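Local structure of citrate synthase (Mycobacterium tuberculosis, 4TVM) at residues T253-G258 with G390-W395; I165-K170 with G394-W399; Y90-G95 with L228-E233. The protein catalyses the condensation of oxaloacetate with acetyl-CoA and water to form citrate and coenzyme A, an entry step of the Krebs cycle. One frame throughout, in Å; residues are numbered along the deposited sequence.

Interaction 1: residues T253-G258 with G390-W395; sequences TSISGG and GRLPGW. With OAA (oxaloacetate ion), chain B.
In the helical core of the citrate synthase fold, Ile255 and Gly258 of helix 251-262 meet Trp395 and Leu392 of helix 383-403. The two segment axes run at 129° to each other and come within 10.6 Å. Ile255 reaches across with two branches: CD1 lies 3.4 Å from Trp395 CB, while CG2 is 3.9 Å from Trp395 CE3, meeting the indole at a slant. The same CG2 touches Leu392 CD1 at 4.1 Å, the two aliphatic chains crossing nearly at right angles.

Gly258 has no side chain, and its CA sits over one face of the indole, toward the rim, while its O lies 3.6 Å from Trp395 CZ2. Arg391 CG rests over the opposite face, so the ring lies between Arg391 CG of its own helix and Gly258 of helix 251-262. From there Arg391 turns away: CG is anti to the backbone N (chi1 -179°), and bends at the next two torsions carry the guanidinium to oxaloacetate. Arg391 NH2 donates to O3 of oxaloacetate at 3.0 Å with a nearly straight bond (165°), the acceptor lying in the guanidinium plane. The helix is kinked at Pro393, and Arg391 O accepts from both Gly394 N and Trp395 N. A buried tryptophan, beside an arginine that hydrogen-bonds to oxaloacetate, thus joins the core of citrate synthase to its oxaloacetate pocket.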
# COMPACT_ATOMS: atom_id res chain seq x y z
N THR A 253 -8.10 4.92 -1.07
CA THR A 253 -6.66 4.95 -0.95
C THR A 253 -6.22 3.62 -0.37
O THR A 253 -5.22 3.05 -0.81
CB THR A 253 -6.20 6.15 -0.11
OG1 THR A 253 -6.84 7.34 -0.58
CG2 THR A 253 -4.69 6.29 -0.19
N SER A 254 -7.00 3.08 0.55
CA SER A 254 -6.70 1.73 1.07
C SER A 254 -6.81 0.60 0.02
O SER A 254 -5.98 -0.31 0.01
CB SER A 254 -7.57 1.42 2.28
OG SER A 254 -7.76 2.59 3.07
N ILE A 255 -7.78 0.68 -0.89
CA ILE A 255 -7.90 -0.35 -1.96
C ILE A 255 -6.75 -0.24 -2.96
O ILE A 255 -6.17 -1.23 -3.45
CB ILE A 255 -9.21 -0.17 -2.72
CG1 ILE A 255 -10.39 -0.52 -1.80
CG2 ILE A 255 -9.24 -0.98 -4.01
CD1 ILE A 255 -10.32 -1.90 -1.21
N SER A 256 -6.44 0.99 -3.29
CA SER A 256 -5.30 1.22 -4.09
C SER A 256 -4.07 0.55 -3.51
O SER A 256 -3.31 -0.05 -4.24
CB SER A 256 -5.06 2.70 -4.19
OG SER A 256 -3.86 2.85 -4.90
N GLY A 257 -3.85 0.63 -2.21
CA GLY A 257 -2.70 -0.06 -1.61
C GLY A 257 -2.79 -1.55 -1.73
O GLY A 257 -1.81 -2.24 -1.96
N GLY A 258 -3.98 -2.08 -1.57
CA GLY A 258 -4.20 -3.47 -1.87
C GLY A 258 -3.84 -3.73 -3.32
O GLY A 258 -3.26 -4.78 -3.61
N GLY A 390 -12.08 -9.64 -8.27
CA GLY A 390 -12.65 -10.71 -7.45
C GLY A 390 -12.38 -10.47 -6.00
O GLY A 390 -13.25 -10.63 -5.16
N ARG A 391 -11.17 -10.05 -5.69
CA ARG A 391 -10.79 -9.79 -4.30
C ARG A 391 -11.40 -8.53 -3.69
O ARG A 391 -11.44 -8.39 -2.45
CB ARG A 391 -9.27 -9.71 -4.21
CG ARG A 391 -8.76 -9.47 -2.81
CD ARG A 391 -9.31 -10.47 -1.82
NE ARG A 391 -8.92 -11.83 -2.17
CZ ARG A 391 -7.69 -12.35 -2.02
NH1 ARG A 391 -6.68 -11.62 -1.54
NH2 ARG A 391 -7.46 -13.60 -2.38
N LEU A 392 -11.87 -7.62 -4.53
CA LEU A 392 -12.38 -6.34 -4.03
C LEU A 392 -13.33 -6.45 -2.84
O LEU A 392 -13.21 -5.69 -1.88
CB LEU A 392 -13.04 -5.58 -5.17
CG LEU A 392 -13.68 -4.23 -4.89
CD1 LEU A 392 -12.67 -3.21 -4.40
CD2 LEU A 392 -14.36 -3.74 -6.17
N PRO A 393 -14.30 -7.37 -2.89
CA PRO A 393 -15.21 -7.49 -1.75
C PRO A 393 -14.50 -7.84 -0.43
O PRO A 393 -14.91 -7.41 0.66
CB PRO A 393 -16.15 -8.63 -2.19
CG PRO A 393 -15.44 -9.32 -3.31
CD PRO A 393 -14.77 -8.18 -4.02
N GLY A 394 -13.42 -8.60 -0.54
CA GLY A 394 -12.69 -9.02 0.64
C GLY A 394 -11.91 -7.85 1.18
O GLY A 394 -11.91 -7.59 2.40
N TRP A 395 -11.22 -7.17 0.28
CA TRP A 395 -10.54 -5.94 0.65
C TRP A 395 -11.47 -5.06 1.40
O TRP A 395 -11.12 -4.53 2.44
CB TRP A 395 -10.03 -5.19 -0.58
CG TRP A 395 -8.82 -5.82 -1.20
CD1 TRP A 395 -7.98 -6.69 -0.62
CD2 TRP A 395 -8.33 -5.60 -2.52
NE1 TRP A 395 -6.98 -7.05 -1.50
CE2 TRP A 395 -7.19 -6.40 -2.68
CE3 TRP A 395 -8.78 -4.83 -3.61
CZ2 TRP A 395 -6.48 -6.46 -3.87
CZ3 TRP A 395 -8.06 -4.87 -4.79
CH2 TRP A 395 -6.91 -5.68 -4.91
O1 OAA B . -6.03 -16.10 -3.70
O2 OAA B . -4.80 -16.84 -5.39
O4 OAA B . -2.59 -16.46 -0.50
O5 OAA B . -3.81 -14.66 -0.18
O3 OAA B . -4.61 -14.52 -2.49
C1 OAA B . -4.95 -16.52 -4.18
C2 OAA B . -3.79 -16.63 -3.23
C3 OAA B . -3.94 -15.51 -2.23
C4 OAA B . -3.37 -15.56 -0.90

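Interaction 2: residues I165-K170 with G394-W399; sequences IRLLAK and GWIAHW
Ile396 of helix 383-403 meets Leu167 and Leu168 of helix 159-182 in a small, wholly apolar helix-helix contact inside the mainly helical citrate synthase fold. The interface is buried yet slight, 102 Å² in all, and the backbones stay well apart: the nearest CA atoms, those of Leu167 and Ile396, are 9.0 Å from each other. One methyl group bridges that distance. CD1 of Ile396 lies 4.1 Å from Leu167 CB and 4.2 Å from Leu168 CG, so the tip of the isoleucine meets two successive leucines, the first at the root of its side chain and the second at its branch point. The second torsion of Ile396 is extended (chi2 175°), which pushes CD1 outward from its own helix to meet the neighbour.

Ile93 of helix 85-94 also touches both Leu168 and Ile396, and Leu167 packs on Phe252 of helix 251-262. Elsewhere on helix 159-182, Arg166 forms a salt bridge with Asp150.

On helix 383-403 a polar detail accompanies the apolar one: Gly394 O takes two hydrogen bonds from the same histidine. His398 N donates to Gly394 O at 3.1 Å, the ordinary helical bond. The ring of His398 folds back to give a second, and the two donors come from opposite faces of the carbonyl plane. The ring bond, from His398 ND1 to Gly394 O, is 2.8 Å long, with the oxygen in the plane of the imidazole and the donor 47° out of the carbonyl plane.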
# COMPACT_ATOMS: atom_id res chain seq x y z
N ILE A 165 -20.29 0.94 -2.53
CA ILE A 165 -21.08 0.74 -3.73
C ILE A 165 -20.31 1.19 -4.95
O ILE A 165 -20.12 0.43 -5.90
CB ILE A 165 -22.44 1.48 -3.64
CG1 ILE A 165 -23.24 0.98 -2.43
CG2 ILE A 165 -23.26 1.22 -4.88
CD1 ILE A 165 -23.30 -0.54 -2.31
N ARG A 166 -19.88 2.45 -4.94
CA ARG A 166 -19.10 3.01 -6.04
C ARG A 166 -17.93 2.13 -6.47
O ARG A 166 -17.63 2.02 -7.65
CB ARG A 166 -18.56 4.37 -5.64
CG ARG A 166 -19.40 5.52 -6.15
CD ARG A 166 -19.34 6.71 -5.24
NE ARG A 166 -20.16 7.77 -5.79
CZ ARG A 166 -20.24 9.00 -5.29
NH1 ARG A 166 -19.54 9.33 -4.21
NH2 ARG A 166 -21.04 9.89 -5.88
N LEU A 167 -17.25 1.51 -5.52
CA LEU A 167 -16.12 0.63 -5.86
C LEU A 167 -16.58 -0.67 -6.48
O LEU A 167 -16.00 -1.12 -7.46
CB LEU A 167 -15.29 0.30 -4.61
CG LEU A 167 -14.12 1.26 -4.33
CD1 LEU A 167 -13.73 1.23 -2.87
CD2 LEU A 167 -12.94 0.87 -5.20
N LEU A 168 -17.59 -1.29 -5.90
CA LEU A 168 -18.07 -2.56 -6.43
C LEU A 168 -18.64 -2.37 -7.83
O LEU A 168 -18.52 -3.26 -8.68
CB LEU A 168 -19.13 -3.16 -5.52
CG LEU A 168 -18.59 -3.80 -4.27
CD1 LEU A 168 -19.75 -4.04 -3.32
CD2 LEU A 168 -17.90 -5.11 -4.62
N ALA A 169 -19.28 -1.23 -8.06
CA ALA A 169 -19.87 -0.94 -9.39
C ALA A 169 -18.83 -0.53 -10.38
O ALA A 169 -18.78 -1.06 -11.47
CB ALA A 169 -20.92 0.15 -9.32
N LYS A 170 -18.01 0.45 -10.00
CA LYS A 170 -17.12 1.11 -10.97
C LYS A 170 -15.81 0.41 -11.28
O LYS A 170 -15.21 0.70 -12.31
CB LYS A 170 -16.82 2.52 -10.53
CG LYS A 170 -18.07 3.32 -10.35
CD LYS A 170 -17.77 4.80 -10.18
CE LYS A 170 -19.03 5.59 -10.52
NZ LYS A 170 -19.80 5.82 -9.28
N GLY A 394 -13.42 -8.60 -0.54
CA GLY A 394 -12.69 -9.02 0.64
C GLY A 394 -11.91 -7.85 1.18
O GLY A 394 -11.91 -7.59 2.40
N TRP A 395 -11.22 -7.17 0.28
CA TRP A 395 -10.54 -5.94 0.65
C TRP A 395 -11.47 -5.06 1.40
O TRP A 395 -11.12 -4.53 2.44
CB TRP A 395 -10.03 -5.19 -0.58
CG TRP A 395 -8.82 -5.82 -1.20
CD1 TRP A 395 -7.98 -6.69 -0.62
CD2 TRP A 395 -8.33 -5.60 -2.52
NE1 TRP A 395 -6.98 -7.05 -1.50
CE2 TRP A 395 -7.19 -6.40 -2.68
CE3 TRP A 395 -8.78 -4.83 -3.61
CZ2 TRP A 395 -6.48 -6.46 -3.87
CZ3 TRP A 395 -8.06 -4.87 -4.79
CH2 TRP A 395 -6.91 -5.68 -4.91
N ILE A 396 -12.67 -4.92 0.89
CA ILE A 396 -13.63 -3.99 1.48
C ILE A 396 -14.12 -4.45 2.85
O ILE A 396 -14.28 -3.65 3.77
CB ILE A 396 -14.80 -3.74 0.52
CG1 ILE A 396 -14.32 -2.93 -0.67
CG2 ILE A 396 -15.91 -2.96 1.20
CD1 ILE A 396 -15.35 -2.71 -1.77
N ALA A 397 -14.40 -5.75 2.96
CA ALA A 397 -14.96 -6.34 4.16
C ALA A 397 -14.04 -6.17 5.34
O ALA A 397 -14.51 -5.90 6.45
CB ALA A 397 -15.20 -7.82 3.92
N HIS A 398 -12.74 -6.38 5.09
CA HIS A 398 -11.70 -6.29 6.11
C HIS A 398 -11.48 -4.87 6.59
O HIS A 398 -11.35 -4.62 7.78
CB HIS A 398 -10.37 -6.83 5.56
CG HIS A 398 -10.30 -8.32 5.53
ND1 HIS A 398 -10.80 -9.07 4.48
CD2 HIS A 398 -9.80 -9.21 6.42
CE1 HIS A 398 -10.60 -10.35 4.72
NE2 HIS A 398 -10.00 -10.46 5.89
N TRP A 399 -11.39 -3.95 5.65
CA TRP A 399 -11.35 -2.50 5.92
C TRP A 399 -12.54 -2.07 6.78
O TRP A 399 -12.37 -1.36 7.78
CB TRP A 399 -11.38 -1.75 4.59
CG TRP A 399 -11.17 -0.28 4.67
CD1 TRP A 399 -10.01 0.41 4.39
CD2 TRP A 399 -12.13 0.70 5.04
NE1 TRP A 399 -10.20 1.74 4.58
CE2 TRP A 399 -11.49 1.95 4.98
CE3 TRP A 399 -13.48 0.64 5.42
CZ2 TRP A 399 -12.15 3.14 5.28
CZ3 TRP A 399 -14.13 1.82 5.73
CH2 TRP A 399 -13.46 3.05 5.66

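Interaction 3: residues Y90-G95 with L228-E233; sequences YLLIYG and LHADHE. With OAA (oxaloacetate ion), chain B.
Leu92, Ala230 and Asp231 make this contact, in which helix 85-94 packs against segment 228-233. Leu92 contributes 57 Å² of the 107 Å² buried and meets that segment with both methyls. Its CD1 methyl lies 3.9 Å from Ala230 CB, and its CD2 methyl lies 3.8 Å from Asp231 CB, so each branch of the leucine meets one of two consecutive residues. The second torsion (chi2 164°) sets CD1 anti to CA and turns the fork so that CD1 faces Ala230 and CD2 faces Asp231.

Ala230 offers only its methyl group. Asp231 is touched through its methylene, with the leucine passing it at a slant. Its first torsion (chi1 -169°) carries the carboxylate away from the backbone N while leaving CB to meet Leu92, and this side chain also packs against His398 of helix 383-403 and Ile59. Tyr71 of strand 68-71 completes the apolar group, touching both Leu92 and Ala230, and its hydroxyl makes a weak hydrogen bond with Asp231 N.

The residues flanking this pair, His229 and His232, belong to the oxaloacetate pocket. His229 brings its ring edge toward the ligand, CE1 being 3.6 Å from oxaloacetate O2, while its ring meets that of Phe387, another pocket residue, with the planes about 60° apart. His232 lines the pocket too, but its modelled fit to the ligand is doubtful. Arg412 of the second subunit packs on His232.

With no hydrogen bond between the two segments, the contact is a carbon-to-carbon one. Its chemistry implies that helix 85-94 backs residues 230 and 231 by apolar packing, while the flanking histidines line the pocket and Arg391 NH2 donates a hydrogen bond to oxaloacetate.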
# COMPACT_ATOMS: atom_id res chain seq x y z
N TYR A 90 -21.98 -9.36 -0.91
CA TYR A 90 -22.84 -8.96 0.20
C TYR A 90 -22.47 -9.72 1.46
O TYR A 90 -22.32 -9.10 2.52
CB TYR A 90 -24.30 -9.21 -0.14
CG TYR A 90 -25.26 -8.82 0.97
CD1 TYR A 90 -25.26 -9.49 2.17
CD2 TYR A 90 -26.17 -7.77 0.80
CE1 TYR A 90 -26.12 -9.15 3.17
CE2 TYR A 90 -27.04 -7.43 1.80
CZ TYR A 90 -27.02 -8.14 2.97
OH TYR A 90 -27.87 -7.82 3.98
N LEU A 91 -22.32 -11.06 1.35
CA LEU A 91 -22.13 -11.90 2.51
C LEU A 91 -20.89 -11.44 3.20
O LEU A 91 -20.91 -11.16 4.38
CB LEU A 91 -21.99 -13.37 2.09
CG LEU A 91 -21.29 -14.37 3.01
CD1 LEU A 91 -22.22 -14.81 4.14
CD2 LEU A 91 -20.84 -15.58 2.20
N LEU A 92 -19.79 -11.38 2.46
CA LEU A 92 -18.53 -11.08 3.07
C LEU A 92 -18.57 -9.76 3.77
O LEU A 92 -18.10 -9.65 4.91
CB LEU A 92 -17.47 -10.97 2.02
CG LEU A 92 -16.90 -12.21 1.38
CD1 LEU A 92 -16.20 -11.70 0.14
CD2 LEU A 92 -15.93 -12.89 2.31
N ILE A 93 -19.06 -8.73 3.08
CA ILE A 93 -19.06 -7.39 3.64
C ILE A 93 -19.97 -7.25 4.87
O ILE A 93 -19.52 -6.78 5.89
CB ILE A 93 -19.44 -6.36 2.57
CG1 ILE A 93 -18.29 -6.20 1.60
CG2 ILE A 93 -19.83 -5.02 3.16
CD1 ILE A 93 -18.71 -5.60 0.30
N TYR A 94 -21.22 -7.68 4.80
CA TYR A 94 -22.12 -7.48 5.95
C TYR A 94 -22.24 -8.72 6.80
O TYR A 94 -22.93 -8.72 7.81
CB TYR A 94 -23.50 -7.06 5.49
CG TYR A 94 -23.45 -5.93 4.53
CD1 TYR A 94 -23.19 -4.64 4.97
CD2 TYR A 94 -23.66 -6.13 3.17
CE1 TYR A 94 -23.13 -3.59 4.09
CE2 TYR A 94 -23.59 -5.08 2.29
CZ TYR A 94 -23.33 -3.83 2.75
OH TYR A 94 -23.27 -2.80 1.87
N GLY A 95 -21.59 -9.80 6.41
CA GLY A 95 -21.47 -10.95 7.27
C GLY A 95 -22.63 -11.91 7.31
O GLY A 95 -22.63 -12.83 8.13
N LEU A 228 -14.37 -17.77 -6.00
CA LEU A 228 -13.18 -18.50 -5.53
C LEU A 228 -12.10 -17.57 -5.07
O LEU A 228 -11.33 -17.93 -4.18
CB LEU A 228 -12.65 -19.45 -6.59
CG LEU A 228 -13.56 -20.68 -6.74
CD1 LEU A 228 -13.66 -21.15 -8.19
CD2 LEU A 228 -13.12 -21.82 -5.84
N HIS A 229 -12.04 -16.37 -5.65
CA HIS A 229 -10.98 -15.39 -5.32
C HIS A 229 -11.46 -14.22 -4.49
O HIS A 229 -10.68 -13.32 -4.18
CB HIS A 229 -10.35 -14.86 -6.60
CG HIS A 229 -9.45 -15.83 -7.29
ND1 HIS A 229 -8.12 -15.98 -6.96
CD2 HIS A 229 -9.68 -16.70 -8.31
CE1 HIS A 229 -7.57 -16.89 -7.74
NE2 HIS A 229 -8.50 -17.35 -8.56
N ALA A 230 -12.72 -14.21 -4.09
CA ALA A 230 -13.25 -13.12 -3.31
C ALA A 230 -12.55 -12.76 -1.98
O ALA A 230 -12.41 -11.58 -1.68
CB ALA A 230 -14.72 -13.35 -3.06
N ASP A 231 -12.13 -13.72 -1.18
CA ASP A 231 -11.37 -13.39 0.04
C ASP A 231 -10.45 -14.51 0.37
O ASP A 231 -10.70 -15.63 -0.02
CB ASP A 231 -12.29 -13.17 1.21
CG ASP A 231 -11.56 -12.60 2.37
OD1 ASP A 231 -10.98 -11.48 2.19
OD2 ASP A 231 -11.54 -13.22 3.46
N HIS A 232 -9.37 -14.26 1.08
CA HIS A 232 -8.47 -15.33 1.47
C HIS A 232 -7.59 -15.03 2.66
O HIS A 232 -6.44 -15.42 2.70
CB HIS A 232 -7.57 -15.69 0.30
CG HIS A 232 -6.81 -16.94 0.54
ND1 HIS A 232 -5.44 -17.02 0.41
CD2 HIS A 232 -7.23 -18.17 0.91
CE1 HIS A 232 -5.05 -18.25 0.69
NE2 HIS A 232 -6.11 -18.97 1.01
N GLU A 233 -8.12 -14.38 3.67
CA GLU A 233 -7.20 -13.64 4.51
C GLU A 233 -6.96 -14.19 5.86
O GLU A 233 -7.70 -15.10 6.30
CB GLU A 233 -7.61 -12.19 4.55
CG GLU A 233 -7.09 -11.52 3.30
CD GLU A 233 -8.16 -11.32 2.25
OE1 GLU A 233 -8.34 -12.19 1.40
O1 OAA B . -6.03 -16.10 -3.70
O2 OAA B . -4.80 -16.84 -5.39
O4 OAA B . -2.59 -16.46 -0.50
O5 OAA B . -3.81 -14.66 -0.18
O3 OAA B . -4.61 -14.52 -2.49
C1 OAA B . -4.95 -16.52 -4.18
C2 OAA B . -3.79 -16.63 -3.23
C3 OAA B . -3.94 -15.51 -2.23
C4 OAA B . -3.37 -15.56 -0.90

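Helix 383-403 carries one side of interactions 1 and 2, and its Arg391 and His398 touch segment 228-233 of interaction 3. Interactions 1 and 2 share Gly394 and Trp395, and their centres are about 7 Å apart; Ser254 OG and Trp399 NE1, 3.0 Å apart, probably form a hydrogen bond between them. Interaction 3 lies about 11 Å from interaction 1 and about 10 Å from interaction 2, centre to centre. It meets interaction 1 at the pocket, where Arg391 NE probably hydrogen-bonds to His229 O at 3.1 Å, consistent with orienting the arginine whose NH2 donates to oxaloacetate. Both touch the ligand; interaction 2 does not, and joins the same helix to helix 159-182.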